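Local coordinates for Tll0287 protein (Thermosynechococcus elongatus, PDB 5B82), which binds a covalently attached heme c with His/Cys axial ligation in a PAS-like domain, and may serve as a redox-responsive sensor or electron-transfer protein, at residues H117-W122 and F132-V137; R87-K92 and R173-V178; Q43-L48 and K65-P70. One frame throughout, in Å; residues are numbered along the deposited sequence. Where two conformers were deposited one is given.

Interaction 1: residues H117-W122 and F132-V137; sequences HLQAFW and FRRIDV. With HEC (heme c), chain B.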
# COMPACT_ATOMS: atom_id res chain seq x y z
N HIS A 117 14.38 -9.53 1.21
CA HIS A 117 14.89 -8.84 2.39
C HIS A 117 14.79 -7.31 2.22
O HIS A 117 14.86 -6.57 3.19
CB HIS A 117 16.34 -9.20 2.65
CG HIS A 117 16.55 -10.63 3.05
ND1 HIS A 117 16.44 -11.05 4.36
CD2 HIS A 117 16.89 -11.72 2.33
CE1 HIS A 117 16.68 -12.35 4.42
NE2 HIS A 117 16.96 -12.78 3.21
N LEU A 118 14.64 -6.85 0.99
CA LEU A 118 14.61 -5.40 0.75
C LEU A 118 13.32 -4.81 1.29
O LEU A 118 12.25 -5.06 0.74
CB LEU A 118 14.75 -5.11 -0.74
CG LEU A 118 14.69 -3.63 -1.13
CD1 LEU A 118 15.88 -2.90 -0.55
CD2 LEU A 118 14.66 -3.50 -2.65
N GLN A 119 13.40 -4.00 2.34
CA GLN A 119 12.18 -3.42 2.90
C GLN A 119 11.78 -2.09 2.27
O GLN A 119 10.59 -1.79 2.11
CB GLN A 119 12.30 -3.24 4.41
CG GLN A 119 12.36 -4.57 5.16
CD GLN A 119 11.29 -5.56 4.70
OE1 GLN A 119 10.10 -5.26 4.69
NE2 GLN A 119 11.72 -6.76 4.31
N ALA A 120 12.77 -1.27 1.93
CA ALA A 120 12.47 0.05 1.38
C ALA A 120 13.70 0.66 0.75
O ALA A 120 14.82 0.26 1.04
CB ALA A 120 11.94 0.98 2.47
N PHE A 121 13.50 1.66 -0.09
CA PHE A 121 14.66 2.35 -0.63
C PHE A 121 14.27 3.74 -1.10
O PHE A 121 13.09 4.00 -1.34
CB PHE A 121 15.32 1.53 -1.75
CG PHE A 121 14.52 1.49 -3.03
CD1 PHE A 121 14.77 2.41 -4.04
CD2 PHE A 121 13.55 0.53 -3.23
CE1 PHE A 121 14.05 2.38 -5.23
CE2 PHE A 121 12.82 0.49 -4.41
CZ PHE A 121 13.07 1.43 -5.41
N TRP A 122 15.25 4.63 -1.17
CA TRP A 122 14.97 5.88 -1.83
C TRP A 122 15.90 6.16 -2.99
O TRP A 122 17.03 5.70 -3.06
CB TRP A 122 14.73 7.08 -0.87
CG TRP A 122 15.78 7.45 0.14
CD1 TRP A 122 15.99 6.88 1.36
CD2 TRP A 122 16.70 8.55 0.06
NE1 TRP A 122 17.01 7.52 2.03
CE2 TRP A 122 17.46 8.56 1.25
CE3 TRP A 122 16.97 9.52 -0.91
CZ2 TRP A 122 18.46 9.49 1.49
CZ3 TRP A 122 17.96 10.45 -0.67
CH2 TRP A 122 18.70 10.43 0.52
N PHE A 132 10.18 4.33 -1.49
CA PHE A 132 9.28 3.20 -1.68
C PHE A 132 9.45 2.26 -0.50
O PHE A 132 10.56 2.02 -0.05
CB PHE A 132 9.63 2.45 -2.96
CG PHE A 132 9.58 3.33 -4.20
CD1 PHE A 132 8.39 3.50 -4.90
CD2 PHE A 132 10.72 3.97 -4.66
CE1 PHE A 132 8.34 4.32 -6.04
CE2 PHE A 132 10.68 4.79 -5.80
CZ PHE A 132 9.49 4.95 -6.49
N ARG A 133 8.34 1.71 -0.03
CA ARG A 133 8.40 0.78 1.09
C ARG A 133 7.48 -0.39 0.79
O ARG A 133 6.29 -0.22 0.52
CB ARG A 133 8.02 1.50 2.40
CG ARG A 133 8.43 0.74 3.71
CD ARG A 133 7.31 -0.12 4.23
NE ARG A 133 7.64 -0.70 5.54
CZ ARG A 133 8.14 -1.92 5.71
NH1 ARG A 133 8.36 -2.70 4.66
NH2 ARG A 133 8.39 -2.37 6.94
N ARG A 134 8.05 -1.59 0.80
CA ARG A 134 7.26 -2.77 0.44
C ARG A 134 6.12 -3.05 1.42
O ARG A 134 6.19 -2.72 2.61
CB ARG A 134 8.16 -4.02 0.28
CG ARG A 134 8.23 -4.91 1.50
CD ARG A 134 9.31 -6.00 1.37
NE ARG A 134 8.90 -7.17 0.59
CZ ARG A 134 9.62 -7.71 -0.39
NH1 ARG A 134 10.79 -7.17 -0.73
NH2 ARG A 134 9.17 -8.78 -1.03
N ILE A 135 5.05 -3.62 0.89
CA ILE A 135 3.93 -4.11 1.69
C ILE A 135 3.83 -5.62 1.47
O ILE A 135 3.66 -6.08 0.34
CB ILE A 135 2.61 -3.48 1.25
CG1 ILE A 135 2.66 -1.96 1.43
CG2 ILE A 135 1.44 -4.05 2.06
CD1 ILE A 135 1.62 -1.20 0.64
N ASP A 136 3.93 -6.39 2.55
CA ASP A 136 3.81 -7.83 2.42
C ASP A 136 2.44 -8.31 2.89
O ASP A 136 1.72 -7.57 3.56
CB ASP A 136 4.93 -8.55 3.18
CG ASP A 136 6.30 -8.39 2.52
OD1 ASP A 136 6.36 -8.29 1.27
OD2 ASP A 136 7.32 -8.39 3.24
N VAL A 137 2.09 -9.53 2.52
CA VAL A 137 0.80 -10.09 2.91
C VAL A 137 0.94 -10.86 4.22
O VAL A 137 1.75 -11.77 4.30
CB VAL A 137 0.29 -11.05 1.82
CG1 VAL A 137 -0.98 -11.74 2.27
CG2 VAL A 137 0.07 -10.29 0.51
FE HEC B . -6.48 -4.28 1.81
CHA HEC B . -6.66 -2.03 -0.72
CHB HEC B . -3.00 -4.31 1.46
CHC HEC B . -6.18 -6.34 4.49
CHD HEC B . -9.90 -4.59 1.91
NA HEC B . -5.09 -3.39 0.56
C1A HEC B . -5.40 -2.38 -0.33
C2A HEC B . -4.16 -1.79 -0.80
C3A HEC B . -3.16 -2.43 -0.18
C4A HEC B . -3.72 -3.44 0.67
CMA HEC B . -1.65 -2.17 -0.34
CAA HEC B . -4.03 -0.61 -1.80
CBA HEC B . -3.69 -1.09 -3.21
CGA HEC B . -4.93 -1.56 -3.92
O1A HEC B . -5.01 -2.77 -4.25
O2A HEC B . -5.86 -0.74 -4.12
NB HEC B . -4.89 -5.16 2.76
C1B HEC B . -3.54 -5.01 2.51
C2B HEC B . -2.79 -5.71 3.54
C3B HEC B . -3.67 -6.28 4.36
C4B HEC B . -5.00 -5.94 3.90
CMB HEC B . -1.25 -5.82 3.61
CAB HEC B . -3.34 -7.13 5.61
CBB HEC B . -2.65 -6.28 6.70
NC HEC B . -7.80 -5.31 2.96
C1C HEC B . -7.46 -6.06 4.06
C2C HEC B . -8.68 -6.38 4.77
C3C HEC B . -9.71 -6.02 3.99
C4C HEC B . -9.17 -5.26 2.88
CMC HEC B . -8.72 -7.39 5.94
CAC HEC B . -11.22 -6.26 4.26
CBC HEC B . -11.76 -5.68 5.59
ND HEC B . -8.03 -3.51 0.74
C1D HEC B . -9.38 -3.66 1.04
C2D HEC B . -10.15 -2.69 0.29
C3D HEC B . -9.13 -1.91 -0.52
C4D HEC B . -7.85 -2.48 -0.19
CMD HEC B . -11.68 -2.47 0.30
CAD HEC B . -9.38 -0.73 -1.49
CBD HEC B . -9.30 0.52 -0.61
CGD HEC B . -9.34 1.78 -1.44
O1D HEC B . -10.36 2.04 -2.12
O2D HEC B . -8.34 2.53 -1.41
O HOH W 1 9.71 -8.95 3.48
O HOH W 2 7.76 -6.68 5.14
O HOH W 3 8.76 -5.30 7.67

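Interaction 2: residues R87-K92 and R173-V178; sequences RQVALK and RGMYAV. With HEC (heme c), chain B.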
# COMPACT_ATOMS: atom_id res chain seq x y z
N ARG A 87 1.20 7.59 -2.36
CA ARG A 87 0.28 6.70 -3.05
C ARG A 87 0.66 5.23 -2.86
O ARG A 87 1.83 4.85 -2.94
CB ARG A 87 0.29 7.01 -4.54
CG ARG A 87 -0.81 6.32 -5.33
CD ARG A 87 -0.86 6.89 -6.75
NE ARG A 87 0.26 6.45 -7.57
CZ ARG A 87 0.21 5.43 -8.43
NH1 ARG A 87 -0.92 4.75 -8.58
NH2 ARG A 87 1.28 5.11 -9.14
N GLN A 88 -0.35 4.39 -2.63
CA GLN A 88 -0.14 2.95 -2.64
C GLN A 88 -0.13 2.50 -4.09
O GLN A 88 -0.89 3.00 -4.92
CB GLN A 88 -1.26 2.24 -1.89
CG GLN A 88 -1.29 2.55 -0.41
CD GLN A 88 -2.59 2.11 0.23
OE1 GLN A 88 -2.65 1.06 0.86
NE2 GLN A 88 -3.63 2.92 0.07
N VAL A 89 0.75 1.56 -4.39
CA VAL A 89 0.87 1.04 -5.75
C VAL A 89 0.98 -0.47 -5.70
O VAL A 89 1.77 -1.01 -4.93
CB VAL A 89 2.13 1.58 -6.43
CG1 VAL A 89 2.19 1.10 -7.88
CG2 VAL A 89 2.17 3.11 -6.36
N ALA A 90 0.18 -1.15 -6.51
CA ALA A 90 0.23 -2.61 -6.58
C ALA A 90 -0.05 -3.10 -7.98
O ALA A 90 -0.89 -2.54 -8.69
CB ALA A 90 -0.75 -3.23 -5.58
N LEU A 91 0.66 -4.15 -8.38
CA LEU A 91 0.41 -4.83 -9.64
C LEU A 91 -1.02 -5.37 -9.67
O LEU A 91 -1.74 -5.21 -10.65
CB LEU A 91 1.39 -5.99 -9.80
CG LEU A 91 1.09 -7.01 -10.90
CD1 LEU A 91 1.59 -6.52 -12.25
CD2 LEU A 91 1.69 -8.37 -10.54
N LYS A 92 -1.42 -6.01 -8.57
CA LYS A 92 -2.77 -6.52 -8.39
C LYS A 92 -3.50 -5.59 -7.44
O LYS A 92 -3.43 -5.75 -6.22
CB LYS A 92 -2.74 -7.94 -7.82
CG LYS A 92 -1.92 -8.91 -8.66
CD LYS A 92 -1.60 -10.20 -7.90
CE LYS A 92 -2.85 -11.04 -7.67
NZ LYS A 92 -2.50 -12.34 -7.02
N ARG A 173 2.58 -7.71 -1.65
CA ARG A 173 1.25 -7.13 -1.87
C ARG A 173 1.29 -5.92 -2.80
O ARG A 173 0.40 -5.72 -3.63
CB ARG A 173 0.64 -6.72 -0.53
CG ARG A 173 -0.65 -5.93 -0.66
CD ARG A 173 -1.81 -6.82 -1.10
NE ARG A 173 -3.03 -6.04 -1.25
CZ ARG A 173 -3.40 -5.41 -2.36
NH1 ARG A 173 -2.64 -5.48 -3.44
NH2 ARG A 173 -4.53 -4.71 -2.39
N GLY A 174 2.33 -5.11 -2.63
CA GLY A 174 2.47 -3.84 -3.32
C GLY A 174 3.48 -3.02 -2.55
O GLY A 174 4.35 -3.56 -1.86
N MET A 175 3.35 -1.70 -2.62
CA MET A 175 4.30 -0.81 -1.96
C MET A 175 3.67 0.54 -1.67
O MET A 175 2.65 0.88 -2.27
CB MET A 175 5.53 -0.60 -2.84
CG MET A 175 5.28 0.28 -4.07
SD MET A 175 6.69 0.27 -5.17
CE MET A 175 6.06 1.31 -6.51
N TYR A 176 4.26 1.28 -0.73
CA TYR A 176 3.96 2.71 -0.61
C TYR A 176 4.97 3.46 -1.47
O TYR A 176 6.12 3.05 -1.58
CB TYR A 176 4.10 3.20 0.83
CG TYR A 176 3.29 2.40 1.82
CD1 TYR A 176 1.94 2.67 2.03
CD2 TYR A 176 3.88 1.39 2.55
CE1 TYR A 176 1.19 1.93 2.94
CE2 TYR A 176 3.15 0.66 3.47
CZ TYR A 176 1.82 0.92 3.65
OH TYR A 176 1.10 0.17 4.55
N ALA A 177 4.53 4.56 -2.09
CA ALA A 177 5.41 5.40 -2.92
C ALA A 177 5.24 6.86 -2.54
O ALA A 177 4.12 7.40 -2.55
CB ALA A 177 5.08 5.22 -4.38
N VAL A 178 6.33 7.51 -2.16
CA VAL A 178 6.30 8.92 -1.83
C VAL A 178 7.26 9.70 -2.71
O VAL A 178 8.36 9.24 -2.98
CB VAL A 178 6.70 9.15 -0.36
CG1 VAL A 178 6.71 10.64 -0.03
CG2 VAL A 178 5.76 8.39 0.57
FE HEC B . -6.48 -4.28 1.81
CHA HEC B . -6.66 -2.03 -0.72
CHB HEC B . -3.00 -4.31 1.46
CHC HEC B . -6.18 -6.34 4.49
CHD HEC B . -9.90 -4.59 1.91
NA HEC B . -5.09 -3.39 0.56
C1A HEC B . -5.40 -2.38 -0.33
C2A HEC B . -4.16 -1.79 -0.80
C3A HEC B . -3.16 -2.43 -0.18
C4A HEC B . -3.72 -3.44 0.67
CMA HEC B . -1.65 -2.17 -0.34
CAA HEC B . -4.03 -0.61 -1.80
CBA HEC B . -3.69 -1.09 -3.21
CGA HEC B . -4.93 -1.56 -3.92
O1A HEC B . -5.01 -2.77 -4.25
O2A HEC B . -5.86 -0.74 -4.12
NB HEC B . -4.89 -5.16 2.76
C1B HEC B . -3.54 -5.01 2.51
C2B HEC B . -2.79 -5.71 3.54
C3B HEC B . -3.67 -6.28 4.36
C4B HEC B . -5.00 -5.94 3.90
CMB HEC B . -1.25 -5.82 3.61
CAB HEC B . -3.34 -7.13 5.61
CBB HEC B . -2.65 -6.28 6.70
NC HEC B . -7.80 -5.31 2.96
C1C HEC B . -7.46 -6.06 4.06
C2C HEC B . -8.68 -6.38 4.77
C3C HEC B . -9.71 -6.02 3.99
C4C HEC B . -9.17 -5.26 2.88
CMC HEC B . -8.72 -7.39 5.94
CAC HEC B . -11.22 -6.26 4.26
CBC HEC B . -11.76 -5.68 5.59
ND HEC B . -8.03 -3.51 0.74
C1D HEC B . -9.38 -3.66 1.04
C2D HEC B . -10.15 -2.69 0.29
C3D HEC B . -9.13 -1.91 -0.52
C4D HEC B . -7.85 -2.48 -0.19
CMD HEC B . -11.68 -2.47 0.30
CAD HEC B . -9.38 -0.73 -1.49
CBD HEC B . -9.30 0.52 -0.61
CGD HEC B . -9.34 1.78 -1.44
O1D HEC B . -10.36 2.04 -2.12
O2D HEC B . -8.34 2.53 -1.41
O HOH W 4 0.26 -6.74 -6.28

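Interaction 3: residues Q43-L48 and K65-P70; sequences QMRIGL and KAVCAP. With HEC (heme c), chain B.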
# COMPACT_ATOMS: atom_id res chain seq x y z
N GLN A 43 1.83 0.36 10.05
CA GLN A 43 1.45 -0.20 11.33
C GLN A 43 -0.03 0.05 11.61
O GLN A 43 -0.69 -0.74 12.28
CB GLN A 43 2.33 0.35 12.45
CG GLN A 43 3.75 -0.21 12.43
CD GLN A 43 3.82 -1.68 12.83
OE1 GLN A 43 3.24 -2.08 13.84
NE2 GLN A 43 4.53 -2.48 12.05
N MET A 44 -0.54 1.15 11.06
CA MET A 44 -1.97 1.43 11.17
C MET A 44 -2.78 0.37 10.45
O MET A 44 -3.72 -0.20 11.02
CB MET A 44 -2.32 2.80 10.62
CG MET A 44 -3.83 3.00 10.38
SD MET A 44 -4.16 4.62 9.66
CE MET A 44 -5.75 4.33 8.89
N ARG A 45 -2.42 0.10 9.19
CA ARG A 45 -3.17 -0.94 8.48
C ARG A 45 -3.11 -2.27 9.23
O ARG A 45 -4.13 -2.93 9.44
CB ARG A 45 -2.68 -1.15 7.05
CG ARG A 45 -3.71 -1.91 6.20
CD ARG A 45 -3.05 -2.72 5.09
NE ARG A 45 -2.05 -1.93 4.38
CZ ARG A 45 -2.32 -1.07 3.40
NH1 ARG A 45 -3.57 -0.89 3.00
NH2 ARG A 45 -1.34 -0.40 2.82
N ILE A 46 -1.89 -2.66 9.61
CA ILE A 46 -1.71 -3.93 10.31
C ILE A 46 -2.58 -4.00 11.56
O ILE A 46 -3.20 -5.03 11.86
CB ILE A 46 -0.22 -4.13 10.66
CG1 ILE A 46 0.54 -4.53 9.40
CG2 ILE A 46 -0.06 -5.19 11.74
CD1 ILE A 46 2.04 -4.36 9.50
N GLY A 47 -2.64 -2.88 12.27
CA GLY A 47 -3.46 -2.76 13.45
C GLY A 47 -4.94 -2.93 13.18
O GLY A 47 -5.63 -3.63 13.92
N LEU A 48 -5.44 -2.31 12.11
CA LEU A 48 -6.86 -2.46 11.79
C LEU A 48 -7.19 -3.90 11.39
O LEU A 48 -8.22 -4.46 11.79
CB LEU A 48 -7.30 -1.47 10.71
CG LEU A 48 -7.27 -0.01 11.16
CD1 LEU A 48 -7.55 0.95 10.01
CD2 LEU A 48 -8.26 0.18 12.30
N LYS A 65 -15.70 -4.31 8.25
CA LYS A 65 -14.87 -3.33 8.93
C LYS A 65 -13.97 -2.61 7.93
O LYS A 65 -13.43 -3.22 7.01
CB LYS A 65 -14.01 -4.04 9.98
CG LYS A 65 -12.96 -3.20 10.68
CD LYS A 65 -12.09 -4.09 11.58
CE LYS A 65 -11.12 -3.27 12.43
NZ LYS A 65 -10.24 -4.13 13.28
N ALA A 66 -13.81 -1.30 8.11
CA ALA A 66 -12.90 -0.52 7.27
C ALA A 66 -11.47 -0.83 7.68
O ALA A 66 -11.10 -0.71 8.85
CB ALA A 66 -13.18 0.96 7.40
N VAL A 67 -10.67 -1.25 6.72
CA VAL A 67 -9.29 -1.57 7.01
C VAL A 67 -8.36 -0.74 6.13
O VAL A 67 -7.54 0.03 6.63
CB VAL A 67 -9.03 -3.08 6.86
CG1 VAL A 67 -7.53 -3.38 6.82
CG2 VAL A 67 -9.73 -3.87 7.99
N CYS A 68 -8.52 -0.86 4.82
CA CYS A 68 -7.58 -0.23 3.89
C CYS A 68 -8.01 1.16 3.39
O CYS A 68 -7.16 1.98 3.07
CB CYS A 68 -7.27 -1.17 2.73
SG CYS A 68 -6.34 -2.68 3.18
N ALA A 69 -9.32 1.42 3.31
CA ALA A 69 -9.79 2.75 2.91
C ALA A 69 -9.22 3.90 3.76
O ALA A 69 -8.72 4.90 3.20
CB ALA A 69 -11.32 2.80 2.86
N PRO A 70 -9.26 3.77 5.11
CA PRO A 70 -8.63 4.82 5.91
C PRO A 70 -7.13 4.99 5.67
O PRO A 70 -6.60 6.07 5.92
CB PRO A 70 -8.91 4.38 7.36
CG PRO A 70 -9.31 2.97 7.28
CD PRO A 70 -9.97 2.80 5.96
FE HEC B . -6.48 -4.28 1.81
CHA HEC B . -6.66 -2.03 -0.72
CHB HEC B . -3.00 -4.31 1.46
CHC HEC B . -6.18 -6.34 4.49
CHD HEC B . -9.90 -4.59 1.91
NA HEC B . -5.09 -3.39 0.56
C1A HEC B . -5.40 -2.38 -0.33
C2A HEC B . -4.16 -1.79 -0.80
C3A HEC B . -3.16 -2.43 -0.18
C4A HEC B . -3.72 -3.44 0.67
CMA HEC B . -1.65 -2.17 -0.34
CAA HEC B . -4.03 -0.61 -1.80
CBA HEC B . -3.69 -1.09 -3.21
CGA HEC B . -4.93 -1.56 -3.92
O1A HEC B . -5.01 -2.77 -4.25
O2A HEC B . -5.86 -0.74 -4.12
NB HEC B . -4.89 -5.16 2.76
C1B HEC B . -3.54 -5.01 2.51
C2B HEC B . -2.79 -5.71 3.54
C3B HEC B . -3.67 -6.28 4.36
C4B HEC B . -5.00 -5.94 3.90
CMB HEC B . -1.25 -5.82 3.61
CAB HEC B . -3.34 -7.13 5.61
CBB HEC B . -2.65 -6.28 6.70
NC HEC B . -7.80 -5.31 2.96
C1C HEC B . -7.46 -6.06 4.06
C2C HEC B . -8.68 -6.38 4.77
C3C HEC B . -9.71 -6.02 3.99
C4C HEC B . -9.17 -5.26 2.88
CMC HEC B . -8.72 -7.39 5.94
CAC HEC B . -11.22 -6.26 4.26
CBC HEC B . -11.76 -5.68 5.59
ND HEC B . -8.03 -3.51 0.74
C1D HEC B . -9.38 -3.66 1.04
C2D HEC B . -10.15 -2.69 0.29
C3D HEC B . -9.13 -1.91 -0.52
C4D HEC B . -7.85 -2.48 -0.19
CMD HEC B . -11.68 -2.47 0.30
CAD HEC B . -9.38 -0.73 -1.49
CBD HEC B . -9.30 0.52 -0.61
CGD HEC B . -9.34 1.78 -1.44
O1D HEC B . -10.36 2.04 -2.12
O2D HEC B . -8.34 2.53 -1.41

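Interaction 1: residues H117-W122 and F132-V137
Strands 120-122 and 132-136 run antiparallel, their axes approaching to 4.8 Å, with Ala120 and Arg133 as a non-hydrogen-bonded pair and Phe121 and Phe132 as the hydrogen-bonded pair whose N and O atoms bond in both directions. Arg134 N continues the ladder to Gln119 O, just before the strand proper. On one face the methyl of Ala120 lies 3.7 Å from Arg133 CG. Beside it Gln119 and Arg133 run side by side, and Arg133 NH1 meets a lone pair of Gln119 OE1 in the amide plane at 3.1 Å, although the amide and guanidinium planes stand 74° apart. The same guanidinium reaches Glu39 in a salt bridge through NH2. Arg134 works through two edges of its guanidinium: NH1 donates to Leu118 O at 3.0 Å, while NE makes a nearly straight salt bridge to Asp136 OD1 at 2.9 Å, which should fix the rotation of the group. Waters link Gln119 to Asp136. On the other face Phe121 CZ comes to 3.5 Å from Phe132 CD2; the ring planes are near parallel, 30° apart, but slid so far that the rings barely overlap. Helix 103-114 packs against both rings, strand 172-181 continues the sheet beyond 128-136, and Ile135 turns from the hairpin towards Arg45 of helix 28-49 and the heme methyl CMA.

Interaction 2: residues R87-K92 and R173-V178
Arg87 opens the pairing with strand 173-178: its N and O bond to the O and N of Ala177, with Arg87 O 2.8 Å from Ala177 N. Its side chain leads away from the strand, where NH2 makes a salt bridge to Asp105 and NH1 donates to the carbonyls of Asn97 and Ala99; Val89 CG2 sits against one face of its guanidinium. Gln88 faces Tyr176 across a non-hydrogen-bonded pair. The two side chains point the same way with amide and ring planes 12° apart, Gln88 CG lying 4.0 Å from Tyr176 CD1. With CG anti to the carbonyl carbon (chi1 -65°) and the chain extended beyond it, Gln88 carries OE1 to 3.4 Å from the heme propionate carbon CAA, where it accepts from Arg45; Tyr176 OH is bonded to Asp42 and also to Arg45. Val89 forms the second hydrogen-bonded pair, with Met175. On this face Val89 CB touches Met175 CE at 3.9 Å, and helix 103-114 packs against the methionine. These two strands are neighbours in the four-stranded antiparallel sheet of the PAS-like fold, 85-89 being an outermost strand, and their pairing ends beside a classic beta bulge in which Arg173 and Gly174 both face Ile135. Ala90 lies opposite the bulge, its CB 3.6 Å from Arg173 NH1. Lys92 closes the segment: a water joins its N to Arg173 O, and its O accepts from Arg173 NH1 at 2.9 Å, 30° out of the guanidinium plane. From the same guanidinium, probably the charge partner of this propionate, NH2 donates to heme O1A at 2.7 Å, while heme C3A lies over one face.

Interaction 3: residues Q43-L48 and K65-P70
The guanidinium of Arg45 lays one face over the heme rim, with CHB 3.6 Å above its plane and towards its edge, while Cys68 comes up at the edge of the group, CB near the plane. Cys68 is one axial ligand of this His/Cys heme c, its SG 2.1 Å from the iron, and His145 supplies the other axial bond. Helix 28-49 thus meets, in the PAS-like domain, the segment 65-70, which leads into helix 69-82 and brings the cysteine to the heme. Arg45 NH1 makes at most a weak, doubtful hydrogen bond to Cys68 SG, whose position is less sure. Arg45 CG stands anti to its own N (chi1 -163°), and the bend at chi3 lays Arg45 CD 3.4 Å from heme C2B; from the sheet side Gln88 and Tyr176 hold the guanidinium in place. Val67 meets Arg45 at about a right angle, CG1 to CG, and sets its own CG2 3.6 Å from heme CBC. Farther from the heme the packing is apolar: Met44, fully extended, brings its CE to 3.5 Å from Pro70 CB, and Leu48 CD1 rests 3.8 Å from Pro70 CG. The carbonyl O of Val67 is buried under Leu48 without a polar partner. At the end of the contact Lys65, stretched out along its whole length and bonded to Thr51 as well, directs NZ onto a lone pair of Leu48 O; the modelled separation of 2.5 Å is suspiciously short and its exact length doubtful.

Overall arrangement
Interactions 1 and 2 belong to one antiparallel sheet: their strands 128-136 and 172-181 are neighbours, and Ile135 O probably accepts from Arg173 N where the two meet. Each pairs an outermost strand (120-125 or 85-89) with an inner one. Interaction 2 is buried, near the centre of the chain; interaction 1, only partly buried, adds water-linked polar side chains to its backbone ladder. Interaction 3, also partly buried, involves helices and a loop, with apolar packing and an iron ligand in place of a strand ladder. Its Arg45 reaches the sheet at both other contacts. All three touch the heme: interaction 1 at methyl groups, interaction 2 chiefly at a propionate and the ring beside it, interaction 3 at the iron and the ring.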